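Local structure of yersinopine synthase (Yersinia pestis, 6C4M) at residues A[98-108]-A[119-127]. The protein catalyses the NADPH-dependent reductive condensation of pyruvate with an amino-acid-derived intermediate, the last step in making the metallophore yersinopine. Numbering follows the deposited sequence.
Sequences LAQAVGDWQRL and AVLQQIPWA
With CG of Leu-98 placed opposite its own carbonyl carbon (chi1 -69°), the two methyls of this leucine reach the last part of helix 117-121 and the turn beyond it. CD1 of Leu-98 lies 3.8 Å from CB of Gln-123, the two side chains crossing at about a right angle, and it also meets CG1 of Val-120, which chi1 of 169° sets anti to the backbone N. A branched apolar residue suits this spot, since Leu-98 can touch both partners at once. Gln-123 suits its place because its extended chain packs on Leu-98 while its amide makes polar bonds. Gln-123 NE2 donates to Ala-119 O at 3.0 Å, fairly straight at 158° although the donor stands above the carbonyl plane, and its OE1 accepts from a water that in turn accepts from Leu-98 N. No direct hydrogen bond joins the segments. The contact joins elements of the beta-alpha-beta unit of strand 107-110, helix 117-121 and strand 134-137 in the Rossmann-type NADP-binding region; the side chain of Val-120 is about 7 Å from the bound cofactor. A type I beta turn runs from Leu-121 to Ile-124, followed by an inverse gamma turn centred on Pro-125. The proline suits this bend because its ring restricts phi, and Pro-125 CG packs tightly on Val-102 CG1 at 3.5 Å. Pro-125 CD approaches Leu-98 O at 3.4 Å, a carbonyl already hydrogen-bonded to Ala-101 N. Deeper in, Leu-108 and Ile-124 meet tip to tip, CD1 to CD1 at 4.1 Å, and Leu-108 CD1 is also 3.9 Å from Trp-126 CZ3. Ile-124 CG2 covers the centre of one face of that indole, and Leu-26 and Leu-28 of strand 25-28 continue the apolar packing.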
loop_
_atom_site.group_PDB
_atom_site.type_symbol
_atom_site.label_atom_id
_atom_site.label_comp_id
_atom_site.label_asym_id
_atom_site.label_seq_id
_atom_site.Cartn_x
_atom_site.Cartn_y
_atom_site.Cartn_z
ATOM N N LEU A 98 -32.914 -27.185 -20.426
ATOM C CA LEU A 98 -33.537 -25.963 -20.908
ATOM C C LEU A 98 -34.625 -26.244 -21.926
ATOM O O LEU A 98 -35.561 -25.435 -22.079
ATOM C CB LEU A 98 -32.460 -25.067 -21.490
ATOM C CG LEU A 98 -31.514 -24.496 -20.419
ATOM C CD1 LEU A 98 -30.226 -23.995 -21.058
ATOM C CD2 LEU A 98 -32.204 -23.376 -19.695
ATOM N N ALA A 99 -34.552 -27.385 -22.607
ATOM C CA ALA A 99 -35.680 -27.784 -23.439
ATOM C C ALA A 99 -36.944 -27.960 -22.631
ATOM O O ALA A 99 -38.031 -27.974 -23.212
ATOM C CB ALA A 99 -35.348 -29.076 -24.187
ATOM N N GLN A 100 -36.850 -28.084 -21.307
ATOM C CA GLN A 100 -38.038 -28.108 -20.460
ATOM C C GLN A 100 -38.456 -26.713 -19.970
ATOM O O GLN A 100 -39.373 -26.614 -19.144
ATOM C CB GLN A 100 -37.821 -29.027 -19.248
ATOM C CG GLN A 100 -37.699 -30.525 -19.573
ATOM C CD GLN A 100 -37.156 -31.326 -18.387
ATOM O OE1 GLN A 100 -36.252 -30.875 -17.665
ATOM N NE2 GLN A 100 -37.706 -32.513 -18.179
ATOM N N ALA A 101 -37.805 -25.644 -20.446
ATOM C CA ALA A 101 -38.171 -24.270 -20.056
ATOM C C ALA A 101 -39.341 -23.831 -20.926
ATOM O O ALA A 101 -39.196 -23.108 -21.914
ATOM C CB ALA A 101 -36.973 -23.329 -20.183
ATOM N N VAL A 102 -40.535 -24.306 -20.551
ATOM C CA VAL A 102 -41.744 -24.155 -21.357
ATOM C C VAL A 102 -42.948 -23.913 -20.456
ATOM O O VAL A 102 -42.946 -24.246 -19.272
ATOM C CB VAL A 102 -42.034 -25.399 -22.221
ATOM C CG1 VAL A 102 -40.862 -25.713 -23.097
ATOM C CG2 VAL A 102 -42.387 -26.589 -21.353
ATOM N N GLY A 103 -44.007 -23.398 -21.055
ATOM C CA GLY A 103 -45.247 -23.198 -20.320
ATOM C C GLY A 103 -45.626 -21.745 -20.150
ATOM O O GLY A 103 -45.336 -20.919 -21.021
ATOM N N ASP A 104 -46.277 -21.407 -19.040
ATOM C CA ASP A 104 -46.884 -20.093 -18.914
ATOM C C ASP A 104 -45.968 -19.071 -18.250
ATOM O O ASP A 104 -46.436 -17.981 -17.892
ATOM C CB ASP A 104 -48.206 -20.204 -18.138
ATOM C CG ASP A 104 -47.993 -20.623 -16.685
ATOM O OD1 ASP A 104 -46.816 -20.648 -16.239
ATOM O OD2 ASP A 104 -48.989 -20.924 -15.985
ATOM N N TRP A 105 -44.684 -19.398 -18.056
ATOM C CA TRP A 105 -43.749 -18.446 -17.483
ATOM C C TRP A 105 -43.818 -17.114 -18.223
ATOM O O TRP A 105 -43.706 -17.063 -19.450
ATOM C CB TRP A 105 -42.311 -18.995 -17.541
ATOM C CG TRP A 105 -42.194 -20.354 -16.941
ATOM C CD1 TRP A 105 -42.018 -21.540 -17.611
ATOM C CD2 TRP A 105 -42.293 -20.688 -15.551
ATOM N NE1 TRP A 105 -41.982 -22.585 -16.713
ATOM C CE2 TRP A 105 -42.151 -22.093 -15.447
ATOM C CE3 TRP A 105 -42.457 -19.935 -14.383
ATOM C CZ2 TRP A 105 -42.186 -22.758 -14.226
ATOM C CZ3 TRP A 105 -42.481 -20.599 -13.170
ATOM C CH2 TRP A 105 -42.354 -21.997 -13.104
ATOM N N GLN A 106 -43.931 -16.026 -17.463
ATOM C CA GLN A 106 -43.953 -14.692 -18.055
ATOM C C GLN A 106 -42.672 -13.899 -17.834
ATOM O O GLN A 106 -42.473 -12.880 -18.503
ATOM C CB GLN A 106 -45.149 -13.914 -17.524
ATOM C CG GLN A 106 -46.443 -14.663 -17.876
ATOM C CD GLN A 106 -47.682 -13.837 -17.685
ATOM O OE1 GLN A 106 -47.633 -12.617 -17.705
ATOM N NE2 GLN A 106 -48.820 -14.511 -17.554
ATOM N N ARG A 107 -41.790 -14.358 -16.956
ATOM C CA ARG A 107 -40.530 -13.675 -16.699
ATOM C C ARG A 107 -39.453 -14.740 -16.577
ATOM O O ARG A 107 -39.614 -15.725 -15.838
ATOM C CB ARG A 107 -40.640 -12.810 -15.433
ATOM C CG ARG A 107 -39.377 -12.147 -15.012
ATOM C CD ARG A 107 -39.528 -11.529 -13.640
ATOM N NE ARG A 107 -40.494 -10.439 -13.593
ATOM C CZ ARG A 107 -41.536 -10.388 -12.762
ATOM N NH1 ARG A 107 -41.781 -11.381 -11.915
ATOM N NH2 ARG A 107 -42.328 -9.325 -12.757
ATOM N N LEU A 108 -38.395 -14.578 -17.370
ATOM C CA LEU A 108 -37.162 -15.324 -17.198
ATOM C C LEU A 108 -36.098 -14.406 -16.607
ATOM O O LEU A 108 -35.939 -13.255 -17.039
ATOM C CB LEU A 108 -36.642 -15.892 -18.515
ATOM C CG LEU A 108 -37.588 -16.753 -19.333
ATOM C CD1 LEU A 108 -36.820 -17.280 -20.538
ATOM C CD2 LEU A 108 -38.163 -17.878 -18.484
ATOM N N ALA A 119 -25.273 -19.226 -24.799
ATOM C CA ALA A 119 -25.425 -20.677 -24.816
ATOM C C ALA A 119 -26.765 -21.076 -24.204
ATOM O O ALA A 119 -27.428 -21.999 -24.687
ATOM C CB ALA A 119 -24.242 -21.327 -24.070
ATOM N N VAL A 120 -27.203 -20.344 -23.179
ATOM C CA VAL A 120 -28.486 -20.616 -22.534
ATOM C C VAL A 120 -29.633 -20.216 -23.446
ATOM O O VAL A 120 -30.514 -21.025 -23.759
ATOM C CB VAL A 120 -28.569 -19.892 -21.174
ATOM C CG1 VAL A 120 -30.017 -19.942 -20.603
ATOM C CG2 VAL A 120 -27.599 -20.503 -20.177
ATOM N N LEU A 121 -29.623 -18.975 -23.924
ATOM C CA LEU A 121 -30.752 -18.486 -24.699
ATOM C C LEU A 121 -30.977 -19.307 -25.968
ATOM O O LEU A 121 -32.133 -19.488 -26.381
ATOM C CB LEU A 121 -30.559 -17.003 -25.024
ATOM C CG LEU A 121 -30.687 -16.108 -23.778
ATOM C CD1 LEU A 121 -30.217 -14.708 -24.122
ATOM C CD2 LEU A 121 -32.077 -16.051 -23.198
ATOM N N GLN A 122 -29.910 -19.839 -26.575
ATOM C CA GLN A 122 -30.042 -20.666 -27.783
ATOM C C GLN A 122 -30.744 -21.986 -27.518
ATOM O O GLN A 122 -31.253 -22.613 -28.462
ATOM C CB GLN A 122 -28.665 -20.966 -28.384
ATOM C CG GLN A 122 -28.011 -19.807 -29.175
ATOM C CD GLN A 122 -28.819 -19.351 -30.404
ATOM O OE1 GLN A 122 -29.895 -18.782 -30.278
ATOM N NE2 GLN A 122 -28.288 -19.593 -31.588
ATOM N N GLN A 123 -30.764 -22.434 -26.274
ATOM C CA GLN A 123 -31.421 -23.682 -25.928
ATOM C C GLN A 123 -32.874 -23.500 -25.483
ATOM O O GLN A 123 -33.544 -24.496 -25.223
ATOM C CB GLN A 123 -30.641 -24.397 -24.829
ATOM C CG GLN A 123 -29.284 -24.985 -25.273
ATOM C CD GLN A 123 -28.481 -25.525 -24.097
ATOM O OE1 GLN A 123 -28.783 -26.587 -23.552
ATOM N NE2 GLN A 123 -27.470 -24.771 -23.675
ATOM N N ILE A 124 -33.377 -22.275 -25.370
ATOM C CA ILE A 124 -34.732 -22.063 -24.861
ATOM C C ILE A 124 -35.731 -22.203 -26.008
ATOM O O ILE A 124 -35.587 -21.541 -27.051
ATOM C CB ILE A 124 -34.893 -20.702 -24.163
ATOM C CG1 ILE A 124 -34.156 -20.741 -22.809
ATOM C CG2 ILE A 124 -36.395 -20.367 -23.954
ATOM C CD1 ILE A 124 -33.841 -19.447 -22.283
ATOM N N PRO A 125 -36.750 -23.017 -25.856
ATOM C CA PRO A 125 -37.781 -23.171 -26.909
ATOM C C PRO A 125 -38.824 -22.064 -26.791
ATOM O O PRO A 125 -39.883 -22.193 -26.174
ATOM C CB PRO A 125 -38.352 -24.559 -26.616
ATOM C CG PRO A 125 -38.283 -24.635 -25.121
ATOM C CD PRO A 125 -37.004 -23.914 -24.719
ATOM N N TRP A 126 -38.471 -20.931 -27.402
ATOM C CA TRP A 126 -39.236 -19.706 -27.248
ATOM C C TRP A 126 -40.684 -19.904 -27.651
ATOM O O TRP A 126 -41.591 -19.316 -27.048
ATOM C CB TRP A 126 -38.580 -18.604 -28.086
ATOM C CG TRP A 126 -37.161 -18.321 -27.655
ATOM C CD1 TRP A 126 -36.017 -18.619 -28.322
ATOM C CD2 TRP A 126 -36.763 -17.669 -26.451
ATOM N NE1 TRP A 126 -34.934 -18.191 -27.616
ATOM C CE2 TRP A 126 -35.363 -17.610 -26.454
ATOM C CE3 TRP A 126 -37.467 -17.133 -25.364
ATOM C CZ2 TRP A 126 -34.644 -17.037 -25.417
ATOM C CZ3 TRP A 126 -36.747 -16.574 -24.326
ATOM C CH2 TRP A 126 -35.350 -16.530 -24.366
ATOM N N ALA A 127 -40.923 -20.742 -28.676
ATOM C CA ALA A 127 -42.278 -20.962 -29.155
ATOM C C ALA A 127 -43.152 -21.531 -28.058
ATOM O O ALA A 127 -44.366 -21.312 -28.059
ATOM C CB ALA A 127 -42.282 -21.913 -30.367
HETATM O O HOH W 1 -30.036 -27.802 -21.272
#